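PDB 2PYJ: DNA polymerase, which replicates the viral DNA of Bacillus phage phi29 from a protein primer by processive strand displacement, and in its natural form also has 3'-5' exonuclease activity. Local coordinates for residues G[196-201]-G[358-363]. The protein carries 2 engineered substitutions. Residues are numbered along the deposited sequence; the frame is centred on the assembly and turned at random.
Sequences KGFKDI and GLFKDF
Phe198 carries the tight part of this contact, pushing its ring from helix 190-202 into the turn that leads into helix 361-373. With CG anti to the backbone N (chi1 173°), the ring reaches across to residues 359-363. Its leading atom, CE1, lies 3.4 Å from CD2 of Phe360, and the two rings pair obliquely, planes inclined at 37° and centroids 5.2 Å apart. The same CE1 is 3.4 Å from the carbonyl O of Leu359, which sits at the ring edge and in its plane, where the weakly positive C-H rim would favour an oxygen. Phe363 crosses Phe198 at about a right angle: its CB borders the Phe198 ring edge, while its own ring runs beside the helix backbone, CD1 being 3.9 Å from CA of Phe198 and 4.3 Å from C of Gly197. Ile201 CD1 closes this side, 3.6 Å from CA of Phe363. Leu389 of helix 376-393 touches all three phenylalanines, which are buried.

Packing thins at the other branch of Ile201, whose CG2 meets solvent-exposed Asp362 chiefly at CB, 3.8 Å away. The 301 Å² buried in total is largely apolar, the Leu359 carbonyl being the polar element. Helix 190-202, in the region 192-229 involved in DNA binding and in coordinating synthesis with degradation, thus packs against the type I turn Gly358 to Lys361 that leads, through the N-cap position at Phe360, into helix 361-373 of a family B DNA polymerase. Phe360 neighbours Ile364, involved in DNA and dNTP binding, whereas the Phe363 side chain stays about 11 Å from the bound dGTP.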
ATOM      1  N   LYS G 196     -13.385 -10.863   0.558  1.00 11.90           N
ATOM      2  CA  LYS G 196     -14.182 -12.018   0.985  1.00 12.05           C
ATOM      3  C   LYS G 196     -15.232 -11.600   2.022  1.00 11.99           C
ATOM      4  O   LYS G 196     -16.401 -11.956   1.906  1.00  9.96           O
ATOM      5  CB  LYS G 196     -13.280 -13.120   1.552  1.00 12.70           C
ATOM      6  CG  LYS G 196     -14.043 -14.379   2.049  1.00 14.07           C
ATOM      7  CD  LYS G 196     -13.077 -15.402   2.575  1.00 17.02           C
ATOM      8  CE  LYS G 196     -13.694 -16.326   3.635  1.00 18.72           C
ATOM      9  NZ  LYS G 196     -12.608 -17.056   4.409  1.00 19.39           N
ATOM     10  N   GLY G 197     -14.789 -10.854   3.034  1.00 11.97           N
ATOM     11  CA  GLY G 197     -15.681 -10.302   4.061  1.00 13.41           C
ATOM     12  C   GLY G 197     -16.820  -9.442   3.518  1.00 12.78           C
ATOM     13  O   GLY G 197     -17.950  -9.527   4.004  1.00 14.99           O
ATOM     14  N   PHE G 198     -16.522  -8.608   2.523  1.00 13.57           N
ATOM     15  CA  PHE G 198     -17.548  -7.826   1.841  1.00 12.79           C
ATOM     16  C   PHE G 198     -18.541  -8.730   1.093  1.00 13.78           C
ATOM     17  O   PHE G 198     -19.751  -8.500   1.143  1.00 12.19           O
ATOM     18  CB  PHE G 198     -16.925  -6.819   0.865  1.00 14.19           C
ATOM     19  CG  PHE G 198     -17.943  -6.100   0.018  1.00 12.85           C
ATOM     20  CD1 PHE G 198     -18.804  -5.164   0.588  1.00 13.68           C
ATOM     21  CD2 PHE G 198     -18.068  -6.382  -1.336  1.00 11.82           C
ATOM     22  CE1 PHE G 198     -19.769  -4.512  -0.181  1.00 12.08           C
ATOM     23  CE2 PHE G 198     -19.022  -5.730  -2.114  1.00 13.39           C
ATOM     24  CZ  PHE G 198     -19.875  -4.792  -1.533  1.00 12.99           C
ATOM     25  N   LYS G 199     -18.020  -9.751   0.406  1.00 13.32           N
ATOM     26  CA  LYS G 199     -18.863 -10.716  -0.309  1.00 13.62           C
ATOM     27  C   LYS G 199     -19.722 -11.532   0.646  1.00 14.13           C
ATOM     28  O   LYS G 199     -20.857 -11.874   0.313  1.00 14.10           O
ATOM     29  CB  LYS G 199     -18.020 -11.645  -1.183  1.00 14.19           C
ATOM     30  CG  LYS G 199     -17.398 -10.938  -2.376  1.00 13.61           C
ATOM     31  CD  LYS G 199     -16.608 -11.884  -3.258  1.00 14.87           C
ATOM     32  CE  LYS G 199     -16.062 -11.148  -4.473  1.00 15.11           C
ATOM     33  NZ  LYS G 199     -15.342 -12.048  -5.394  1.00 16.86           N
ATOM     34  N   ASP G 200     -19.186 -11.845   1.831  1.00 14.37           N
ATOM     35  CA  ASP G 200     -19.965 -12.541   2.869  1.00 14.08           C
ATOM     36  C   ASP G 200     -21.191 -11.711   3.268  1.00 14.53           C
ATOM     37  O   ASP G 200     -22.269 -12.245   3.441  1.00 13.94           O
ATOM     38  CB  ASP G 200     -19.117 -12.818   4.114  1.00 14.78           C
ATOM     39  CG  ASP G 200     -18.098 -13.941   3.911  1.00 16.78           C
ATOM     40  OD1 ASP G 200     -17.129 -13.997   4.698  1.00 18.22           O
ATOM     41  OD2 ASP G 200     -18.256 -14.763   2.983  1.00 17.63           O
ATOM     42  N   ILE G 201     -20.998 -10.399   3.410  1.00 14.52           N
ATOM     43  CA  ILE G 201     -22.074  -9.483   3.804  1.00 15.41           C
ATOM     44  C   ILE G 201     -23.163  -9.342   2.725  1.00 13.77           C
ATOM     45  O   ILE G 201     -24.336  -9.502   3.019  1.00 13.01           O
ATOM     46  CB  ILE G 201     -21.523  -8.072   4.189  1.00 16.63           C
ATOM     47  CG1 ILE G 201     -20.667  -8.170   5.458  1.00 17.25           C
ATOM     48  CG2 ILE G 201     -22.681  -7.089   4.407  1.00 17.78           C
ATOM     49  CD1 ILE G 201     -19.918  -6.905   5.819  1.00 17.21           C
ATOM     50  N   GLY G 358     -24.724   3.583  -1.069  1.00 16.37           N
ATOM     51  CA  GLY G 358     -24.974   2.651   0.056  1.00 16.80           C
ATOM     52  C   GLY G 358     -24.589   1.186  -0.137  1.00 16.55           C
ATOM     53  O   GLY G 358     -24.879   0.353   0.719  1.00 16.69           O
ATOM     54  N   LEU G 359     -23.915   0.869  -1.239  1.00 17.10           N
ATOM     55  CA  LEU G 359     -23.555  -0.531  -1.550  1.00 15.94           C
ATOM     56  C   LEU G 359     -22.562  -1.169  -0.562  1.00 15.70           C
ATOM     57  O   LEU G 359     -22.475  -2.396  -0.477  1.00 15.63           O
ATOM     58  CB  LEU G 359     -23.036  -0.652  -2.988  1.00 15.37           C
ATOM     59  CG  LEU G 359     -24.080  -0.442  -4.108  1.00 15.07           C
ATOM     60  CD1 LEU G 359     -23.455  -0.705  -5.467  1.00 14.46           C
ATOM     61  CD2 LEU G 359     -25.313  -1.317  -3.915  1.00 14.17           C
ATOM     62  N   PHE G 360     -21.851  -0.332   0.196  1.00 14.29           N
ATOM     63  CA  PHE G 360     -20.824  -0.796   1.135  1.00 14.61           C
ATOM     64  C   PHE G 360     -21.169  -0.529   2.611  1.00 13.73           C
ATOM     65  O   PHE G 360     -20.309  -0.691   3.486  1.00 16.38           O
ATOM     66  CB  PHE G 360     -19.502  -0.105   0.820  1.00 12.77           C
ATOM     67  CG  PHE G 360     -19.048  -0.270  -0.597  1.00 12.88           C
ATOM     68  CD1 PHE G 360     -19.203   0.765  -1.516  1.00 11.96           C
ATOM     69  CD2 PHE G 360     -18.434  -1.449  -1.013  1.00 11.61           C
ATOM     70  CE1 PHE G 360     -18.769   0.621  -2.825  1.00 12.22           C
ATOM     71  CE2 PHE G 360     -18.009  -1.602  -2.320  1.00 11.23           C
ATOM     72  CZ  PHE G 360     -18.172  -0.565  -3.229  1.00 11.52           C
ATOM     73  N   LYS G 361     -22.411  -0.133   2.885  1.00 12.54           N
ATOM     74  CA  LYS G 361     -22.807   0.379   4.220  1.00 12.25           C
ATOM     75  C   LYS G 361     -22.351  -0.479   5.398  1.00 11.46           C
ATOM     76  O   LYS G 361     -21.578  -0.017   6.244  1.00 11.25           O
ATOM     77  CB  LYS G 361     -24.328   0.577   4.309  1.00 12.84           C
ATOM     78  CG  LYS G 361     -24.770   1.303   5.579  1.00 12.89           C
ATOM     79  CD  LYS G 361     -26.254   1.155   5.824  1.00 14.35           C
ATOM     80  CE  LYS G 361     -26.756   2.194   6.819  1.00 15.61           C
ATOM     81  NZ  LYS G 361     -26.020   2.178   8.114  1.00 16.74           N
ATOM     82  N   ASP G 362     -22.848  -1.713   5.453  1.00  9.20           N
ATOM     83  CA  ASP G 362     -22.599  -2.614   6.592  1.00 11.54           C
ATOM     84  C   ASP G 362     -21.128  -2.924   6.783  1.00 10.96           C
ATOM     85  O   ASP G 362     -20.657  -3.028   7.910  1.00 13.00           O
ATOM     86  CB  ASP G 362     -23.349  -3.931   6.414  1.00 12.82           C
ATOM     87  CG  ASP G 362     -24.831  -3.791   6.620  1.00 14.03           C
ATOM     88  OD1 ASP G 362     -25.281  -2.729   7.097  1.00 14.91           O
ATOM     89  OD2 ASP G 362     -25.547  -4.756   6.311  1.00 16.30           O
ATOM     90  N   PHE G 363     -20.421  -3.106   5.676  1.00 11.57           N
ATOM     91  CA  PHE G 363     -18.990  -3.379   5.723  1.00 12.59           C
ATOM     92  C   PHE G 363     -18.255  -2.179   6.312  1.00 13.69           C
ATOM     93  O   PHE G 363     -17.373  -2.345   7.173  1.00 15.60           O
ATOM     94  CB  PHE G 363     -18.450  -3.698   4.331  1.00 13.69           C
ATOM     95  CG  PHE G 363     -16.959  -3.945   4.296  1.00 13.31           C
ATOM     96  CD1 PHE G 363     -16.448  -5.230   4.468  1.00 14.75           C
ATOM     97  CD2 PHE G 363     -16.067  -2.889   4.100  1.00 14.06           C
ATOM     98  CE1 PHE G 363     -15.043  -5.464   4.438  1.00 13.88           C
ATOM     99  CE2 PHE G 363     -14.672  -3.113   4.071  1.00 15.50           C
ATOM    100  CZ  PHE G 363     -14.171  -4.407   4.241  1.00 13.05           C
TER